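Local coordinates for malonyl CoA-acyl carrier protein transacylase (PDB 3QAT), which probably catalyses transfer of the malonyl group from malonyl-CoA to acyl carrier protein, the step that supplies malonyl units for fatty acid biosynthesis, at residues 7-12 against 277-282; 92-97 against 230-235; 81-86 against 308-313; 238-243 against 260-265. All coordinates share one frame; numbering follows the deposited sequence.

Contact 1: residues 7-12 against 277-282; sequences AAFTFP and TLFEIG
The carbonyl oxygen of Phe279 takes two bonds from one residue: Thr10 N reaches Phe279 O at 2.8 Å, and the hydroxyl Thr10 OG1 donates to Phe279 O at 2.9 Å. The hydroxyl approaches from above the carbonyl plane, 37° out of it, while the amide N-H comes nearly end-on to the C=O. With chi1 63°, OG1 sits between the backbone N and the carbonyl carbon of Thr10, which turns it toward strand 275-281; a threonine here satisfies its buried hydroxyl locally. Three more bonds continue the parallel pairing, among them the nearly straight Phe279 N to Ala8 O, 3.0 Å. Strands 6-11 and 275-281 lie between strands 93-96 and 299-303 in the four-stranded parallel sheet of the acyltransferase fold, with helices on both faces. On the face of Phe9 and Phe279, bulky apolar residues pack beneath helices 62-82 and 306-316. Ile281 CD1 stands over the centre of the Phe9 ring, 3.9 Å from its centroid, and Phe9 CE1 meets Phe279 CD2 at 3.6 Å with the ring planes 80° apart. Alanine suits position 7, whose CB fits at the edge of the Phe279 ring, 3.8 Å from Phe279 CE2. Farther along, Ile281 CB lies off-centre over the Phe11 ring, and Glu280 turns its carboxylate to Thr288 OG1 and Leu287 N.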
loop_
_atom_site.group_PDB
_atom_site.type_symbol
_atom_site.label_atom_id
_atom_site.label_comp_id
_atom_site.label_asym_id
_atom_site.label_seq_id
_atom_site.Cartn_x
_atom_site.Cartn_y
_atom_site.Cartn_z
ATOM N N ALA A 7 14.221 -13.370 2.460
ATOM C CA ALA A 7 13.723 -12.221 1.707
ATOM C C ALA A 7 12.248 -12.033 1.983
ATOM O O ALA A 7 11.512 -12.988 2.267
ATOM C CB ALA A 7 13.928 -12.455 0.212
ATOM N N ALA A 8 11.824 -10.776 1.916
ATOM C CA ALA A 8 10.405 -10.454 1.935
ATOM C C ALA A 8 10.110 -9.609 0.716
ATOM O O ALA A 8 10.969 -8.839 0.254
ATOM C CB ALA A 8 10.035 -9.708 3.209
ATOM N N PHE A 9 8.899 -9.769 0.187
ATOM C CA PHE A 9 8.427 -8.882 -0.899
ATOM C C PHE A 9 7.440 -7.876 -0.297
ATOM O O PHE A 9 6.460 -8.261 0.374
ATOM C CB PHE A 9 7.700 -9.711 -1.973
ATOM C CG PHE A 9 8.599 -10.383 -2.980
ATOM C CD1 PHE A 9 9.998 -10.481 -2.799
ATOM C CD2 PHE A 9 8.033 -10.936 -4.136
ATOM C CE1 PHE A 9 10.795 -11.112 -3.756
ATOM C CE2 PHE A 9 8.820 -11.589 -5.094
ATOM C CZ PHE A 9 10.211 -11.672 -4.909
ATOM N N THR A 10 7.653 -6.590 -0.591
ATOM C CA THR A 10 6.766 -5.527 -0.105
ATOM C C THR A 10 6.187 -4.796 -1.307
ATOM O O THR A 10 6.850 -4.673 -2.349
ATOM C CB THR A 10 7.478 -4.520 0.836
ATOM O OG1 THR A 10 8.521 -3.839 0.134
ATOM C CG2 THR A 10 8.080 -5.245 2.067
ATOM N N PHE A 11 4.940 -4.345 -1.167
ATOM C CA PHE A 11 4.187 -3.806 -2.303
ATOM C C PHE A 11 3.726 -2.400 -2.012
ATOM O O PHE A 11 3.070 -2.155 -0.996
ATOM C CB PHE A 11 2.987 -4.750 -2.573
ATOM C CG PHE A 11 3.411 -6.120 -3.054
ATOM C CD1 PHE A 11 3.849 -7.103 -2.147
ATOM C CD2 PHE A 11 3.429 -6.414 -4.412
ATOM C CE1 PHE A 11 4.256 -8.378 -2.615
ATOM C CE2 PHE A 11 3.843 -7.666 -4.892
ATOM C CZ PHE A 11 4.260 -8.656 -3.989
ATOM N N PRO A 12 4.075 -1.453 -2.893
ATOM C CA PRO A 12 3.780 -0.059 -2.614
ATOM C C PRO A 12 2.308 0.308 -2.725
ATOM O O PRO A 12 1.501 -0.421 -3.351
ATOM C CB PRO A 12 4.623 0.712 -3.635
ATOM C CG PRO A 12 4.880 -0.228 -4.740
ATOM C CD PRO A 12 4.851 -1.636 -4.134
ATOM N N THR A 277 16.740 -9.070 3.438
ATOM C CA THR A 277 16.606 -8.368 2.170
ATOM C C THR A 277 15.132 -8.051 1.944
ATOM O O THR A 277 14.308 -8.951 1.944
ATOM C CB THR A 277 17.148 -9.187 0.970
ATOM O OG1 THR A 277 18.518 -9.531 1.204
ATOM C CG2 THR A 277 17.091 -8.366 -0.313
ATOM N N LEU A 278 14.829 -6.773 1.753
ATOM C CA LEU A 278 13.449 -6.345 1.504
ATOM C C LEU A 278 13.351 -5.852 0.081
ATOM O O LEU A 278 14.011 -4.863 -0.268
ATOM C CB LEU A 278 13.093 -5.179 2.431
ATOM C CG LEU A 278 13.039 -5.428 3.934
ATOM C CD1 LEU A 278 13.069 -4.074 4.640
ATOM C CD2 LEU A 278 11.772 -6.161 4.304
ATOM N N PHE A 279 12.519 -6.510 -0.723
ATOM C CA PHE A 279 12.319 -6.115 -2.107
ATOM C C PHE A 279 11.030 -5.285 -2.171
ATOM O O PHE A 279 10.064 -5.625 -1.502
ATOM C CB PHE A 279 12.163 -7.343 -3.001
ATOM C CG PHE A 279 13.415 -8.140 -3.163
ATOM C CD1 PHE A 279 14.393 -7.744 -4.063
ATOM C CD2 PHE A 279 13.602 -9.294 -2.409
ATOM C CE1 PHE A 279 15.559 -8.518 -4.229
ATOM C CE2 PHE A 279 14.745 -10.056 -2.555
ATOM C CZ PHE A 279 15.714 -9.675 -3.478
ATOM N N GLU A 280 11.082 -4.195 -2.924
ATOM C CA GLU A 280 9.900 -3.372 -3.257
ATOM C C GLU A 280 9.482 -3.711 -4.699
ATOM O O GLU A 280 10.204 -3.412 -5.663
ATOM C CB GLU A 280 10.255 -1.879 -3.124
ATOM C CG GLU A 280 9.075 -0.962 -3.492
ATOM C CD GLU A 280 9.297 0.502 -3.105
ATOM O OE1 GLU A 280 10.485 0.906 -2.894
ATOM O OE2 GLU A 280 8.257 1.225 -2.962
ATOM N N ILE A 281 8.308 -4.323 -4.828
ATOM C CA ILE A 281 7.877 -4.887 -6.096
ATOM C C ILE A 281 6.909 -3.941 -6.782
ATOM O O ILE A 281 5.819 -3.712 -6.272
ATOM C CB ILE A 281 7.146 -6.241 -5.857
ATOM C CG1 ILE A 281 8.008 -7.251 -5.076
ATOM C CG2 ILE A 281 6.694 -6.846 -7.205
ATOM C CD1 ILE A 281 9.347 -7.604 -5.768
ATOM N N GLY A 282 7.288 -3.388 -7.927
ATOM C CA GLY A 282 6.388 -2.505 -8.690
ATOM C C GLY A 282 6.925 -1.108 -8.940
ATOM O O GLY A 282 8.092 -0.929 -9.250
#

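Contact 2: residues 92-97 against 230-235; sequences KFVAGH and PIVPLI
Lys92 O lies against the Val232-Pro233 junction, 3.5 Å from Pro233 CD, while the lysine amine bonds to Asn273 O. Phe93 comes next: its ring carbon CD1 meets Ile235 CD1 at 3.7 Å, and Pro233 CG lies at the ring edge. Trp269 of helix 263-272 also packs edge-to-face with the Phe93 ring. Val94 carries the backbone pairing. Its N donates to Pro233 O at 3.0 Å, almost straight at 176°, and its O accepts from Ile235 N at 2.8 Å. This single bridge lets the short strand 234-235 flank strand 93-96, which is the outer strand of the parallel sheet and leads into a Gly-X-Ser-X-Gly sequence consistent with the nucleophile elbow of acyltransferases. A branched residue suits position 94: Val94 CG1, anti to the carbonyl carbon (chi1 -64°), reaches Val232 CG2 at 3.9 Å, whereas Val94 CG2 lies 3.6 Å from Pro233 O and near Leu234 CD1. The small side chain of Ala95 suits a place where Ile235 CB, Trp263 and Thr266 all close in. Gly96, the first glycine of the elbow sequence, donates from N at 2.9 Å to a water that also lies within hydrogen-bonding distance of Ile235 O.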
loop_
_atom_site.group_PDB
_atom_site.type_symbol
_atom_site.label_atom_id
_atom_site.label_comp_id
_atom_site.label_asym_id
_atom_site.label_seq_id
_atom_site.Cartn_x
_atom_site.Cartn_y
_atom_site.Cartn_z
ATOM N N LYS A 92 9.984 -15.416 2.148
ATOM C CA LYS A 92 9.520 -15.771 3.481
ATOM C C LYS A 92 8.154 -15.159 3.829
ATOM O O LYS A 92 7.282 -15.850 4.374
ATOM C CB LYS A 92 10.572 -15.379 4.532
ATOM C CG LYS A 92 10.432 -16.114 5.842
ATOM C CD LYS A 92 11.697 -15.955 6.720
ATOM C CE LYS A 92 11.757 -16.975 7.864
ATOM N NZ LYS A 92 11.121 -16.540 9.163
ATOM N N PHE A 93 7.990 -13.860 3.528
ATOM C CA PHE A 93 6.773 -13.139 3.867
ATOM C C PHE A 93 6.438 -12.135 2.770
ATOM O O PHE A 93 7.334 -11.693 2.047
ATOM C CB PHE A 93 6.948 -12.328 5.155
ATOM C CG PHE A 93 7.443 -13.140 6.340
ATOM C CD1 PHE A 93 6.644 -14.133 6.893
ATOM C CD2 PHE A 93 8.696 -12.885 6.893
ATOM C CE1 PHE A 93 7.109 -14.887 8.006
ATOM C CE2 PHE A 93 9.160 -13.619 7.998
ATOM C CZ PHE A 93 8.360 -14.617 8.540
ATOM N N VAL A 94 5.153 -11.791 2.693
ATOM C CA VAL A 94 4.707 -10.636 1.870
ATOM C C VAL A 94 4.041 -9.604 2.741
ATOM O O VAL A 94 3.498 -9.937 3.788
ATOM C CB VAL A 94 3.787 -11.045 0.683
ATOM C CG1 VAL A 94 4.561 -11.923 -0.312
ATOM C CG2 VAL A 94 2.506 -11.725 1.181
ATOM N N ALA A 95 4.106 -8.339 2.321
ATOM C CA ALA A 95 3.427 -7.264 3.007
ATOM C C ALA A 95 3.228 -6.133 2.010
ATOM O O ALA A 95 3.969 -6.031 1.040
ATOM C CB ALA A 95 4.272 -6.758 4.191
ATOM N N GLY A 96 2.224 -5.298 2.240
ATOM C CA GLY A 96 2.064 -4.151 1.326
ATOM C C GLY A 96 1.425 -2.992 2.040
ATOM O O GLY A 96 0.718 -3.165 3.040
ATOM N N HIS A 97 1.692 -1.796 1.518
ATOM C CA HIS A 97 1.214 -0.596 2.181
ATOM C C HIS A 97 -0.214 -0.280 1.708
ATOM O O HIS A 97 -0.415 0.224 0.610
ATOM C CB HIS A 97 2.203 0.549 1.923
ATOM C CG HIS A 97 2.116 1.652 2.925
ATOM N ND1 HIS A 97 1.069 2.542 2.952
ATOM C CD2 HIS A 97 2.980 2.046 3.895
ATOM C CE1 HIS A 97 1.268 3.422 3.926
ATOM N NE2 HIS A 97 2.420 3.143 4.512
ATOM N N PRO A 230 -2.965 -17.633 1.581
ATOM C CA PRO A 230 -1.767 -17.269 0.811
ATOM C C PRO A 230 -0.652 -18.309 0.959
ATOM O O PRO A 230 -0.535 -18.950 2.018
ATOM C CB PRO A 230 -1.335 -15.931 1.436
ATOM C CG PRO A 230 -1.828 -16.022 2.859
ATOM C CD PRO A 230 -3.185 -16.742 2.732
ATOM N N ILE A 231 0.154 -18.470 -0.087
ATOM C CA ILE A 231 1.197 -19.514 -0.101
ATOM C C ILE A 231 2.387 -19.195 0.827
ATOM O O ILE A 231 3.134 -20.107 1.250
ATOM C CB ILE A 231 1.703 -19.796 -1.530
ATOM C CG1 ILE A 231 2.385 -18.545 -2.096
ATOM C CG2 ILE A 231 0.562 -20.346 -2.409
ATOM C CD1 ILE A 231 3.294 -18.783 -3.209
ATOM N N VAL A 232 2.563 -17.905 1.126
ATOM C CA VAL A 232 3.460 -17.446 2.207
ATOM C C VAL A 232 2.678 -16.408 3.009
ATOM O O VAL A 232 1.757 -15.812 2.459
ATOM C CB VAL A 232 4.821 -16.903 1.700
ATOM C CG1 VAL A 232 5.517 -17.926 0.797
ATOM C CG2 VAL A 232 4.685 -15.577 0.985
ATOM N N PRO A 233 3.009 -16.211 4.304
ATOM C CA PRO A 233 2.133 -15.376 5.114
ATOM C C PRO A 233 2.184 -13.900 4.749
ATOM O O PRO A 233 3.224 -13.393 4.313
ATOM C CB PRO A 233 2.680 -15.550 6.543
ATOM C CG PRO A 233 3.468 -16.825 6.514
ATOM C CD PRO A 233 4.041 -16.891 5.131
ATOM N N LEU A 234 1.049 -13.249 4.968
ATOM C CA LEU A 234 0.971 -11.797 4.868
ATOM C C LEU A 234 1.243 -11.147 6.230
ATOM O O LEU A 234 0.578 -11.488 7.230
ATOM C CB LEU A 234 -0.441 -11.444 4.409
ATOM C CG LEU A 234 -0.728 -9.933 4.340
ATOM C CD1 LEU A 234 -0.130 -9.311 3.070
ATOM C CD2 LEU A 234 -2.235 -9.644 4.467
ATOM N N ILE A 235 2.163 -10.175 6.282
ATOM C CA ILE A 235 2.331 -9.431 7.527
ATOM C C ILE A 235 1.347 -8.249 7.457
ATOM O O ILE A 235 1.625 -7.236 6.815
ATOM C CB ILE A 235 3.777 -8.917 7.726
ATOM C CG1 ILE A 235 4.805 -10.018 7.462
ATOM C CG2 ILE A 235 3.933 -8.312 9.155
ATOM C CD1 ILE A 235 4.585 -11.338 8.267
HETATM O O HOH W 1 0.584 -6.186 4.454
#

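Contact 3: residues 81-86 against 308-313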
loop_
_atom_site.group_PDB
_atom_site.type_symbol
_atom_site.label_atom_id
_atom_site.label_comp_id
_atom_site.label_asym_id
_atom_site.label_seq_id
_atom_site.Cartn_x
_atom_site.Cartn_y
_atom_site.Cartn_z
ATOM N N GLU A 81 8.174 -14.727 -12.214
ATOM C CA GLU A 81 7.743 -16.119 -12.276
ATOM C C GLU A 81 8.090 -16.787 -13.605
ATOM O O GLU A 81 8.538 -17.943 -13.603
ATOM C CB GLU A 81 6.261 -16.249 -11.940
ATOM C CG GLU A 81 5.991 -15.879 -10.485
ATOM C CD GLU A 81 4.519 -15.875 -10.165
ATOM O OE1 GLU A 81 3.691 -15.561 -11.058
ATOM O OE2 GLU A 81 4.200 -16.164 -8.992
ATOM N N GLN A 82 7.936 -16.086 -14.732
ATOM C CA GLN A 82 8.306 -16.701 -16.026
ATOM C C GLN A 82 9.803 -17.007 -16.072
ATOM O O GLN A 82 10.239 -18.003 -16.680
ATOM C CB GLN A 82 7.911 -15.824 -17.227
ATOM C CG GLN A 82 8.240 -16.520 -18.546
ATOM C CD GLN A 82 7.452 -16.029 -19.757
ATOM O OE1 GLN A 82 6.525 -15.220 -19.648
ATOM N NE2 GLN A 82 7.826 -16.541 -20.936
ATOM N N LEU A 83 10.575 -16.150 -15.413
ATOM C CA LEU A 83 12.032 -16.300 -15.336
ATOM C C LEU A 83 12.506 -17.247 -14.226
ATOM O O LEU A 83 13.713 -17.343 -13.968
ATOM C CB LEU A 83 12.713 -14.928 -15.244
ATOM C CG LEU A 83 12.501 -14.055 -16.487
ATOM C CD1 LEU A 83 13.061 -12.640 -16.276
ATOM C CD2 LEU A 83 13.063 -14.689 -17.770
ATOM N N GLY A 84 11.570 -17.951 -13.597
ATOM C CA GLY A 84 11.904 -18.998 -12.651
ATOM C C GLY A 84 11.614 -18.784 -11.179
ATOM O O GLY A 84 11.900 -19.677 -10.376
ATOM N N LEU A 85 11.044 -17.630 -10.802
ATOM C CA LEU A 85 10.736 -17.413 -9.395
ATOM C C LEU A 85 9.605 -18.322 -8.936
ATOM O O LEU A 85 8.541 -18.354 -9.551
ATOM C CB LEU A 85 10.346 -15.940 -9.110
ATOM C CG LEU A 85 9.879 -15.640 -7.677
ATOM C CD1 LEU A 85 11.037 -15.751 -6.648
ATOM C CD2 LEU A 85 9.172 -14.269 -7.629
ATOM N N ASN A 86 9.860 -19.058 -7.857
ATOM C CA ASN A 86 8.819 -19.745 -7.106
ATOM C C ASN A 86 8.704 -19.004 -5.781
ATOM O O ASN A 86 9.590 -19.083 -4.931
ATOM C CB ASN A 86 9.193 -21.220 -6.878
ATOM C CG ASN A 86 8.094 -22.008 -6.181
ATOM O OD1 ASN A 86 7.588 -21.619 -5.122
ATOM N ND2 ASN A 86 7.740 -23.154 -6.762
ATOM N N GLU A 308 16.506 -4.679 -12.698
ATOM C CA GLU A 308 16.240 -4.948 -11.294
ATOM C C GLU A 308 15.618 -6.313 -11.078
ATOM O O GLU A 308 15.877 -6.951 -10.064
ATOM C CB GLU A 308 15.317 -3.855 -10.706
ATOM C CG GLU A 308 16.051 -2.530 -10.525
ATOM C CD GLU A 308 15.134 -1.412 -10.072
ATOM O OE1 GLU A 308 13.912 -1.500 -10.352
ATOM O OE2 GLU A 308 15.638 -0.440 -9.447
ATOM N N ILE A 309 14.781 -6.751 -12.015
ATOM C CA ILE A 309 14.253 -8.118 -11.961
ATOM C C ILE A 309 15.402 -9.143 -12.016
ATOM O O ILE A 309 15.470 -10.052 -11.183
ATOM C CB ILE A 309 13.210 -8.370 -13.076
ATOM C CG1 ILE A 309 11.897 -7.648 -12.725
ATOM C CG2 ILE A 309 12.986 -9.876 -13.284
ATOM C CD1 ILE A 309 11.003 -7.415 -13.943
ATOM N N GLU A 310 16.313 -8.968 -12.957
ATOM C CA GLU A 310 17.479 -9.863 -13.059
ATOM C C GLU A 310 18.290 -9.892 -11.756
ATOM O O GLU A 310 18.639 -10.976 -11.276
ATOM C CB GLU A 310 18.367 -9.512 -14.275
ATOM C CG GLU A 310 17.713 -9.728 -15.648
ATOM C CD GLU A 310 17.381 -11.186 -15.952
ATOM O OE1 GLU A 310 17.956 -12.101 -15.317
ATOM O OE2 GLU A 310 16.545 -11.420 -16.851
ATOM N N ALA A 311 18.536 -8.714 -11.164
ATOM C CA ALA A 311 19.305 -8.604 -9.926
ATOM C C ALA A 311 18.592 -9.301 -8.770
ATOM O O ALA A 311 19.223 -10.023 -7.987
ATOM C CB ALA A 311 19.587 -7.132 -9.595
ATOM N N ALA A 312 17.267 -9.113 -8.675
ATOM C CA ALA A 312 16.493 -9.735 -7.606
ATOM C C ALA A 312 16.531 -11.267 -7.730
ATOM O O ALA A 312 16.677 -11.976 -6.724
ATOM C CB ALA A 312 15.028 -9.215 -7.628
ATOM N N LEU A 313 16.434 -11.774 -8.956
ATOM C CA LEU A 313 16.471 -13.219 -9.167
ATOM C C LEU A 313 17.825 -13.818 -8.734
ATOM O O LEU A 313 17.866 -14.907 -8.164
ATOM C CB LEU A 313 16.177 -13.557 -10.629
ATOM C CG LEU A 313 14.746 -13.252 -11.069
ATOM C CD1 LEU A 313 14.616 -13.300 -12.577
ATOM C CD2 LEU A 313 13.725 -14.200 -10.402
#
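Leu83 reaches across to helix 306-316 from just beyond the end of helix 62-82. Its CB already touches the other side, 3.7 Å from Leu313 CD1. With chi1 -64° placing CG anti to the carbonyl carbon, and the chain extended beyond, the branch carries CD1 to three residues of the helix: Leu313 CD1 at 4.1 Å, Ile309 CG2 at 4.1 Å, and Glu310 OE2 at 3.7 Å. The Leu83 and Leu313 side chains cross at about a right angle. The other methyl of Leu313 has a different neighbour, CD2 lying 4.0 Å from Leu85 CB, so one leucine fork spans both leucines of the turn. Between these two, Gly84 is the C-prime residue of a Schellman motif: Gly84 N bonds Glu81 O at 3.0 Å, and its positive phi turns the chain so that Leu85 N bonds Met80 O. At these backbone angles a CB would be jammed against the carbonyl O of Leu83, which calls for glycine. Ile309 and Leu313 sit one helical turn apart. No hydrogen bond joins the segments, so the contact rests on dispersion and burial of methyl groups, with the Glu310 carboxylate at the exposed margin, where water can probably solvate it.

Contact 4: residues 238-243 against 260-265; sequences VSVIPE and RVRWRE
Arg262 and Val240 meet with the guanidinium lying flat against a methyl: Val240 CG2 stands 3.5 Å above its plane, offset toward the rim, and is 3.5 Å from Arg262 NE. Arg262 is both the centre of an inverse gamma turn and the N-cap residue of helix 263-272, at the point where the weakly bonded strand 261-262 hands over to that helix. Its side chain bends at chi3 (71°), which folds the flat head back beside the helix start and against residues 238-240. The head is held within its own segment by Glu265 in a bidentate, side-on salt bridge: Arg262 NE bonds Glu265 OE1 at 2.8 Å and Arg262 NH2 bonds Glu265 OE2 at 3.0 Å. Both oxygens lie in the guanidinium plane, yet both are met from above the carboxylate plane, so the two flat groups are tilted rather than coplanar. Two such bonds fix the rotation of the head, and the arginine's charge would be expected to favour the ionised form of Glu265. An arginine suits position 262 because its remaining nitrogen can still point across the contact. The valine opposite uses both branches; Val240 CG1, anti to the Val240 backbone N (chi1 -158°), runs to the helix backbone, 3.4 Å from Glu265 O. Across the contact, Arg262 NH1 donates to Val238 O at 3.0 Å in a bent bond, with the donor tilted 31° from the carbonyl plane.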
loop_
_atom_site.group_PDB
_atom_site.type_symbol
_atom_site.label_atom_id
_atom_site.label_comp_id
_atom_site.label_asym_id
_atom_site.label_seq_id
_atom_site.Cartn_x
_atom_site.Cartn_y
_atom_site.Cartn_z
ATOM N N VAL A 238 -2.622 -4.247 10.123
ATOM C CA VAL A 238 -3.356 -4.030 11.367
ATOM C C VAL A 238 -2.728 -4.829 12.509
ATOM O O VAL A 238 -2.680 -4.358 13.648
ATOM C CB VAL A 238 -4.865 -4.412 11.183
ATOM C CG1 VAL A 238 -5.618 -4.564 12.517
ATOM C CG2 VAL A 238 -5.526 -3.339 10.309
ATOM N N SER A 239 -2.211 -6.002 12.176
ATOM C CA SER A 239 -1.795 -6.985 13.206
ATOM C C SER A 239 -0.281 -7.146 13.358
ATOM O O SER A 239 0.200 -7.523 14.441
ATOM C CB SER A 239 -2.415 -8.342 12.920
ATOM O OG SER A 239 -1.905 -8.884 11.700
ATOM N N VAL A 240 0.469 -6.836 12.301
ATOM C CA VAL A 240 1.942 -7.002 12.303
ATOM C C VAL A 240 2.373 -8.422 12.768
ATOM O O VAL A 240 3.379 -8.592 13.475
ATOM C CB VAL A 240 2.673 -5.910 13.108
ATOM C CG1 VAL A 240 4.137 -5.789 12.642
ATOM C CG2 VAL A 240 1.994 -4.581 12.941
ATOM N N ILE A 241 1.625 -9.423 12.325
ATOM C CA ILE A 241 2.006 -10.820 12.514
ATOM C C ILE A 241 1.774 -11.572 11.220
ATOM O O ILE A 241 1.025 -11.095 10.334
ATOM C CB ILE A 241 1.239 -11.493 13.688
ATOM C CG1 ILE A 241 -0.268 -11.467 13.448
ATOM C CG2 ILE A 241 1.625 -10.873 15.032
ATOM C CD1 ILE A 241 -1.109 -12.051 14.608
ATOM N N PRO A 242 2.406 -12.745 11.070
ATOM C CA PRO A 242 2.188 -13.485 9.833
ATOM C C PRO A 242 0.778 -14.081 9.803
ATOM O O PRO A 242 0.386 -14.852 10.691
ATOM C CB PRO A 242 3.290 -14.563 9.828
ATOM C CG PRO A 242 3.929 -14.501 11.163
ATOM C CD PRO A 242 3.543 -13.261 11.864
ATOM N N GLU A 243 0.013 -13.698 8.791
ATOM C CA GLU A 243 -1.369 -14.146 8.664
ATOM C C GLU A 243 -1.534 -15.051 7.450
ATOM O O GLU A 243 -1.108 -14.696 6.348
ATOM C CB GLU A 243 -2.292 -12.927 8.515
ATOM C CG GLU A 243 -2.142 -11.867 9.624
ATOM C CD GLU A 243 -2.880 -12.216 10.921
ATOM O OE1 GLU A 243 -3.450 -13.339 11.040
ATOM O OE2 GLU A 243 -2.905 -11.345 11.802
ATOM N N ARG A 260 -4.877 2.305 11.564
ATOM C CA ARG A 260 -3.496 2.739 11.312
ATOM C C ARG A 260 -2.697 1.717 10.506
ATOM O O ARG A 260 -2.723 0.512 10.785
ATOM C CB ARG A 260 -2.797 3.013 12.646
ATOM C CG ARG A 260 -1.272 3.189 12.587
ATOM C CD ARG A 260 -0.714 3.548 13.975
ATOM N NE ARG A 260 -1.000 2.509 14.962
ATOM C CZ ARG A 260 -0.083 1.774 15.592
ATOM N NH1 ARG A 260 1.223 1.957 15.370
ATOM N NH2 ARG A 260 -0.482 0.854 16.463
ATOM N N VAL A 261 -1.975 2.202 9.499
ATOM C CA VAL A 261 -1.063 1.331 8.757
ATOM C C VAL A 261 0.245 1.265 9.557
ATOM O O VAL A 261 0.971 2.259 9.657
ATOM C CB VAL A 261 -0.773 1.886 7.344
ATOM C CG1 VAL A 261 0.252 0.990 6.630
ATOM C CG2 VAL A 261 -2.085 1.932 6.544
ATOM N N ARG A 262 0.529 0.103 10.139
ATOM C CA ARG A 262 1.652 -0.041 11.094
ATOM C C ARG A 262 2.932 -0.423 10.319
ATOM O O ARG A 262 3.495 -1.521 10.498
ATOM C CB ARG A 262 1.293 -1.089 12.159
ATOM C CG ARG A 262 0.137 -0.622 13.045
ATOM C CD ARG A 262 -0.363 -1.757 13.908
ATOM N NE ARG A 262 0.606 -2.100 14.959
ATOM C CZ ARG A 262 0.389 -3.062 15.858
ATOM N NH1 ARG A 262 -0.723 -3.788 15.809
ATOM N NH2 ARG A 262 1.284 -3.304 16.810
ATOM N N TRP A 263 3.389 0.477 9.439
ATOM C CA TRP A 263 4.458 0.107 8.504
ATOM C C TRP A 263 5.829 -0.005 9.184
ATOM O O TRP A 263 6.586 -0.955 8.923
ATOM C CB TRP A 263 4.545 1.054 7.253
ATOM C CG TRP A 263 5.395 0.408 6.177
ATOM C CD1 TRP A 263 6.658 0.783 5.780
ATOM C CD2 TRP A 263 5.061 -0.757 5.410
ATOM N NE1 TRP A 263 7.114 -0.069 4.786
ATOM C CE2 TRP A 263 6.153 -1.026 4.546
ATOM C CE3 TRP A 263 3.934 -1.602 5.375
ATOM C CZ2 TRP A 263 6.166 -2.126 3.655
ATOM C CZ3 TRP A 263 3.931 -2.683 4.480
ATOM C CH2 TRP A 263 5.035 -2.930 3.629
ATOM N N ARG A 264 6.146 0.955 10.044
ATOM C CA ARG A 264 7.383 0.909 10.823
ATOM C C ARG A 264 7.518 -0.447 11.537
ATOM O O ARG A 264 8.534 -1.132 11.413
ATOM C CB ARG A 264 7.411 2.059 11.849
ATOM C CG ARG A 264 8.662 2.002 12.770
ATOM C CD ARG A 264 8.579 2.990 13.920
ATOM N NE ARG A 264 7.389 2.817 14.772
ATOM C CZ ARG A 264 7.302 2.003 15.825
ATOM N NH1 ARG A 264 8.328 1.243 16.181
ATOM N NH2 ARG A 264 6.167 1.937 16.521
ATOM N N GLU A 265 6.468 -0.827 12.271
ATOM C CA GLU A 265 6.498 -2.081 13.034
ATOM C C GLU A 265 6.601 -3.297 12.127
ATOM O O GLU A 265 7.234 -4.296 12.485
ATOM C CB GLU A 265 5.246 -2.179 13.897
ATOM C CG GLU A 265 5.270 -1.240 15.136
ATOM C CD GLU A 265 3.891 -1.100 15.764
ATOM O OE1 GLU A 265 2.966 -0.514 15.134
ATOM O OE2 GLU A 265 3.727 -1.584 16.908
#

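Contacts 1 and 2 share one parallel sheet: strand 6-11 lies between strands 275-281 and 93-96, and Phe11 O is 2.9 Å from His97 N, in a probable hydrogen bond. Contact 2 passes into contact 4 through the small antiparallel pair 234-235 and 242-243, where Leu234 O and Glu243 N are 2.8 Å apart. Trp263 of contact 4 packs on both Thr10 of contact 1 and Gly96 of contact 2, where the probable nucleophile elbow begins at the end of strand 93-96. Contact 3 lies across the sheet from Trp263, on the face that carries Phe279: Ala312 CB meets Phe279 CE1 at 3.5 Å, whereas the centres of contacts 3 and 4 are about 27 Å apart.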